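Response regulator (Caulobacter vibrioides, PDB 3T0Y) probably sequesters an anti-sigma factor when phosphorylated, switching on the general stress response, this chain being its sigma-like region. Local coordinates at residues R89-F101 with L128-L140. Numbering follows the deposited sequence.
Sequences RLMRIAPRSRQAF and LIGDAQAEIDAEL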
loop_
_atom_site.group_PDB
_atom_site.type_symbol
_atom_site.label_atom_id
_atom_site.label_comp_id
_atom_site.label_asym_id
_atom_site.label_seq_id
_atom_site.Cartn_x
_atom_site.Cartn_y
_atom_site.Cartn_z
ATOM N N ARG C 89 -10.143 0.476 -4.031
ATOM C CA ARG C 89 -10.232 1.715 -3.264
ATOM C C ARG C 89 -9.465 1.584 -1.952
ATOM O O ARG C 89 -8.967 2.574 -1.411
ATOM C CB ARG C 89 -11.685 2.091 -2.959
ATOM C CG ARG C 89 -12.553 2.296 -4.186
ATOM C CD ARG C 89 -13.563 3.425 -3.961
ATOM N NE ARG C 89 -14.950 3.010 -4.174
ATOM C CZ ARG C 89 -15.450 2.622 -5.345
ATOM N NH1 ARG C 89 -14.677 2.563 -6.421
ATOM N NH2 ARG C 89 -16.723 2.270 -5.438
ATOM N N LEU C 90 -9.375 0.362 -1.441
ATOM C CA LEU C 90 -8.699 0.123 -0.167
ATOM C C LEU C 90 -7.246 0.597 -0.217
ATOM O O LEU C 90 -6.653 0.904 0.812
ATOM C CB LEU C 90 -8.750 -1.358 0.206
ATOM C CG LEU C 90 -10.107 -1.967 0.578
ATOM C CD1 LEU C 90 -10.027 -3.482 0.551
ATOM C CD2 LEU C 90 -10.597 -1.489 1.952
HETATM N N MSE C 91 -6.678 0.684 -1.416
HETATM C CA MSE C 91 -5.278 1.066 -1.536
HETATM C C MSE C 91 -5.052 2.570 -1.274
HETATM O O MSE C 91 -3.908 3.027 -1.116
HETATM C CB MSE C 91 -4.710 0.615 -2.882
HETATM C CG MSE C 91 -4.783 -0.906 -3.090
HETATM SE SE MSE C 91 -4.178 -1.985 -1.539
HETATM C CE MSE C 91 -2.318 -1.880 -2.024
ATOM N N ARG C 92 -6.147 3.327 -1.220
ATOM C CA ARG C 92 -6.092 4.765 -0.919
ATOM C C ARG C 92 -6.088 5.034 0.576
ATOM O O ARG C 92 -5.955 6.173 0.999
ATOM C CB ARG C 92 -7.284 5.489 -1.548
ATOM C CG ARG C 92 -7.240 5.505 -3.058
ATOM C CD ARG C 92 -6.124 6.416 -3.516
ATOM N NE ARG C 92 -6.388 7.767 -3.040
ATOM C CZ ARG C 92 -6.960 8.715 -3.773
ATOM N NH1 ARG C 92 -7.284 8.464 -5.035
ATOM N NH2 ARG C 92 -7.184 9.916 -3.247
ATOM N N ILE C 93 -6.273 3.988 1.377
ATOM C CA ILE C 93 -6.191 4.128 2.821
ATOM C C ILE C 93 -4.747 3.922 3.308
ATOM O O ILE C 93 -4.058 2.986 2.881
ATOM C CB ILE C 93 -7.096 3.092 3.496
ATOM C CG1 ILE C 93 -8.548 3.348 3.090
ATOM C CG2 ILE C 93 -6.907 3.126 4.998
ATOM C CD1 ILE C 93 -9.451 2.202 3.343
ATOM N N ALA C 94 -4.297 4.789 4.202
ATOM C CA ALA C 94 -2.973 4.631 4.801
ATOM C C ALA C 94 -2.847 3.203 5.269
ATOM O O ALA C 94 -3.758 2.684 5.917
ATOM C CB ALA C 94 -2.780 5.581 5.974
ATOM N N PRO C 95 -1.723 2.559 4.938
ATOM C CA PRO C 95 -1.482 1.141 5.239
ATOM C C PRO C 95 -1.822 0.715 6.681
ATOM O O PRO C 95 -2.497 -0.303 6.854
ATOM C CB PRO C 95 0.012 0.975 4.949
ATOM C CG PRO C 95 0.274 1.988 3.836
ATOM C CD PRO C 95 -0.619 3.161 4.172
ATOM N N ARG C 96 -1.378 1.453 7.692
ATOM C CA ARG C 96 -1.643 1.025 9.056
ATOM C C ARG C 96 -3.129 1.147 9.388
ATOM O O ARG C 96 -3.657 0.379 10.198
ATOM C CB ARG C 96 -0.779 1.793 10.060
ATOM C CG ARG C 96 -0.159 0.904 11.145
ATOM C CD ARG C 96 0.879 -0.065 10.554
ATOM N NE ARG C 96 1.126 -1.231 11.409
ATOM C CZ ARG C 96 1.986 -2.200 11.116
ATOM N NH1 ARG C 96 2.690 -2.141 9.991
ATOM N NH2 ARG C 96 2.147 -3.228 11.942
ATOM N N SER C 97 -3.811 2.084 8.747
ATOM C CA SER C 97 -5.237 2.256 8.989
ATOM C C SER C 97 -5.973 1.183 8.228
ATOM O O SER C 97 -7.001 0.688 8.681
ATOM C CB SER C 97 -5.715 3.634 8.543
ATOM O OG SER C 97 -5.022 4.666 9.234
ATOM N N ARG C 98 -5.441 0.819 7.068
ATOM C CA ARG C 98 -6.031 -0.250 6.270
ATOM C C ARG C 98 -5.976 -1.605 6.967
ATOM O O ARG C 98 -6.906 -2.412 6.870
ATOM C CB ARG C 98 -5.315 -0.369 4.937
ATOM C CG ARG C 98 -6.134 -1.116 3.910
ATOM C CD ARG C 98 -5.657 -0.771 2.522
ATOM N NE ARG C 98 -4.311 -1.250 2.309
ATOM C CZ ARG C 98 -3.264 -0.516 1.968
ATOM N NH1 ARG C 98 -3.367 0.786 1.766
ATOM N NH2 ARG C 98 -2.093 -1.127 1.811
ATOM N N GLN C 99 -4.853 -1.876 7.619
ATOM C CA GLN C 99 -4.711 -3.093 8.394
ATOM C C GLN C 99 -5.777 -3.188 9.496
ATOM O O GLN C 99 -6.511 -4.167 9.572
ATOM C CB GLN C 99 -3.317 -3.133 8.998
ATOM C CG GLN C 99 -2.237 -3.109 7.948
ATOM C CD GLN C 99 -0.856 -2.905 8.531
ATOM O OE1 GLN C 99 -0.682 -2.810 9.741
ATOM N NE2 GLN C 99 0.135 -2.830 7.667
ATOM N N ALA C 100 -5.855 -2.145 10.320
ATOM C CA ALA C 100 -6.746 -2.097 11.461
ATOM C C ALA C 100 -8.178 -2.226 10.990
ATOM O O ALA C 100 -8.991 -2.914 11.602
ATOM C CB ALA C 100 -6.565 -0.809 12.181
ATOM N N PHE C 101 -8.482 -1.553 9.893
ATOM C CA PHE C 101 -9.811 -1.595 9.332
ATOM C C PHE C 101 -10.150 -2.992 8.797
ATOM O O PHE C 101 -11.226 -3.517 9.075
ATOM C CB PHE C 101 -9.940 -0.557 8.213
ATOM C CG PHE C 101 -11.278 -0.564 7.539
ATOM C CD1 PHE C 101 -12.390 -0.012 8.168
ATOM C CD2 PHE C 101 -11.432 -1.112 6.276
ATOM C CE1 PHE C 101 -13.641 0.000 7.540
ATOM C CE2 PHE C 101 -12.682 -1.108 5.644
ATOM C CZ PHE C 101 -13.783 -0.555 6.280
ATOM N N LEU C 128 -6.762 4.289 14.411
ATOM C CA LEU C 128 -6.476 3.766 13.086
ATOM C C LEU C 128 -7.751 3.458 12.321
ATOM O O LEU C 128 -7.882 3.821 11.171
ATOM C CB LEU C 128 -5.581 2.534 13.192
ATOM C CG LEU C 128 -4.122 2.897 13.450
ATOM C CD1 LEU C 128 -3.305 1.652 13.765
ATOM C CD2 LEU C 128 -3.566 3.627 12.228
ATOM N N ILE C 129 -8.693 2.790 12.964
ATOM C CA ILE C 129 -9.967 2.495 12.326
ATOM C C ILE C 129 -10.731 3.789 12.060
ATOM O O ILE C 129 -11.470 3.903 11.076
ATOM C CB ILE C 129 -10.849 1.621 13.222
ATOM C CG1 ILE C 129 -10.242 0.224 13.396
ATOM C CG2 ILE C 129 -12.244 1.516 12.629
ATOM C CD1 ILE C 129 -10.949 -0.586 14.507
ATOM N N GLY C 130 -10.569 4.755 12.956
ATOM C CA GLY C 130 -11.227 6.038 12.791
ATOM C C GLY C 130 -10.728 6.661 11.505
ATOM O O GLY C 130 -11.515 6.998 10.609
ATOM N N ASP C 131 -9.402 6.774 11.402
ATOM C CA ASP C 131 -8.748 7.334 10.209
ATOM C C ASP C 131 -9.186 6.650 8.914
ATOM O O ASP C 131 -9.441 7.326 7.926
ATOM C CB ASP C 131 -7.218 7.255 10.339
ATOM C CG ASP C 131 -6.507 7.782 9.112
ATOM O OD1 ASP C 131 -6.504 9.016 8.923
ATOM O OD2 ASP C 131 -5.959 6.972 8.332
ATOM N N ALA C 132 -9.244 5.313 8.907
ATOM C CA ALA C 132 -9.723 4.599 7.730
ATOM C C ALA C 132 -11.172 4.982 7.433
ATOM O O ALA C 132 -11.562 5.160 6.276
ATOM C CB ALA C 132 -9.583 3.084 7.901
ATOM N N GLN C 133 -11.973 5.122 8.480
ATOM C CA GLN C 133 -13.347 5.548 8.279
ATOM C C GLN C 133 -13.367 6.950 7.686
ATOM O O GLN C 133 -14.155 7.251 6.784
ATOM C CB GLN C 133 -14.127 5.534 9.589
ATOM C CG GLN C 133 -15.610 5.823 9.379
ATOM C CD GLN C 133 -16.287 4.800 8.464
ATOM O OE1 GLN C 133 -16.471 5.038 7.267
ATOM N NE2 GLN C 133 -16.663 3.661 9.031
ATOM N N ALA C 134 -12.492 7.807 8.198
ATOM C CA ALA C 134 -12.379 9.169 7.687
ATOM C C ALA C 134 -12.086 9.149 6.200
ATOM O O ALA C 134 -12.752 9.822 5.415
ATOM C CB ALA C 134 -11.284 9.929 8.423
ATOM N N GLU C 135 -11.080 8.373 5.818
ATOM C CA GLU C 135 -10.689 8.293 4.425
ATOM C C GLU C 135 -11.853 7.785 3.569
ATOM O O GLU C 135 -12.150 8.340 2.512
ATOM C CB GLU C 135 -9.441 7.415 4.268
ATOM C CG GLU C 135 -9.068 7.090 2.840
ATOM C CD GLU C 135 -8.883 8.333 1.980
ATOM O OE1 GLU C 135 -8.946 8.197 0.737
ATOM O OE2 GLU C 135 -8.685 9.436 2.541
ATOM N N ILE C 136 -12.521 6.735 4.029
ATOM C CA ILE C 136 -13.658 6.192 3.292
ATOM C C ILE C 136 -14.753 7.243 3.101
ATOM O O ILE C 136 -15.337 7.349 2.028
ATOM C CB ILE C 136 -14.265 4.966 4.001
ATOM C CG1 ILE C 136 -13.185 3.914 4.263
ATOM C CG2 ILE C 136 -15.382 4.381 3.167
ATOM C CD1 ILE C 136 -13.684 2.682 4.982
ATOM N N ASP C 137 -15.022 8.031 4.138
ATOM C CA ASP C 137 -16.113 8.997 4.068
ATOM C C ASP C 137 -15.765 10.181 3.171
ATOM O O ASP C 137 -16.637 10.740 2.504
ATOM C CB ASP C 137 -16.534 9.463 5.468
ATOM C CG ASP C 137 -17.228 8.357 6.276
ATOM O OD1 ASP C 137 -17.705 7.366 5.661
ATOM O OD2 ASP C 137 -17.300 8.480 7.525
ATOM N N ALA C 138 -14.487 10.547 3.137
ATOM C CA ALA C 138 -14.047 11.696 2.351
ATOM C C ALA C 138 -13.992 11.420 0.846
ATOM O O ALA C 138 -14.606 12.143 0.053
ATOM C CB ALA C 138 -12.701 12.215 2.859
ATOM N N GLU C 139 -13.272 10.370 0.450
ATOM C CA GLU C 139 -13.012 10.126 -0.970
ATOM C C GLU C 139 -13.502 8.762 -1.467
ATOM O O GLU C 139 -13.900 8.619 -2.629
ATOM C CB GLU C 139 -11.510 10.255 -1.263
ATOM C CG GLU C 139 -10.799 11.416 -0.547
ATOM C CD GLU C 139 -9.280 11.277 -0.602
ATOM O OE1 GLU C 139 -8.565 12.308 -0.544
ATOM O OE2 GLU C 139 -8.797 10.126 -0.712
ATOM N N LEU C 140 -13.476 7.767 -0.582
ATOM C CA LEU C 140 -13.671 6.372 -0.977
ATOM C C LEU C 140 -15.126 5.901 -1.023
ATOM O O LEU C 140 -15.505 5.176 -1.934
ATOM C CB LEU C 140 -12.845 5.444 -0.081
ATOM C CG LEU C 140 -11.447 5.124 -0.588
ATOM C CD1 LEU C 140 -10.833 6.352 -1.248
ATOM C CD2 LEU C 140 -10.567 4.580 0.542
HETATM O O HOH W 1 -6.383 6.701 5.277
#
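I136 CD1 lies over one face of the F101 ring, 3.9 Å from its centroid, a CH-pi contact. With CG anti to the backbone N (chi1 178°), the F101 ring reaches past A132 to I136. A132 CB touches F101 CB at 3.7 Å and also meets I93 CG2. I93 CG1 and L140 CD2 are packed tighter than usual for two carbons, 3.5 Å apart. At the other end A100 CB meets L128 CB at 3.6 Å, where the helices come near each other. The two helix segments cross nearly at right angles, at -103°, with their axes 7.7 Å apart. Both belong to the sigma-like domain of PhyR, which falls in the helix-turn-helix clan. Here the last long helix, 122-140, packs across helix 95-106 and the turn before it.

The polar side is held differently. S97 OG donates to D131 OD2 at 2.6 Å, meeting the anti side of the carboxylate, 24° out of its plane. A water donates to the same oxygen and accepts from A94 N at the N-cap position. D131 OD2 is thus gripped twice, and it ties helix 128-140 to the start of helix 95-101. R92 of the second subunit forms a long, weak ion pair with D131 OD1.

The looser, partly exposed edge is charged. R92 NH2 forms a salt bridge with E139 OE2 at 3.0 Å, the two side chains crossing at about a right angle. E135 OE1 lies near R92 NE as an opposite charge, but well out of the guanidinium plane, and no N-H points at it. R92 also makes a cation-pi contact with W78 of helix 66-80.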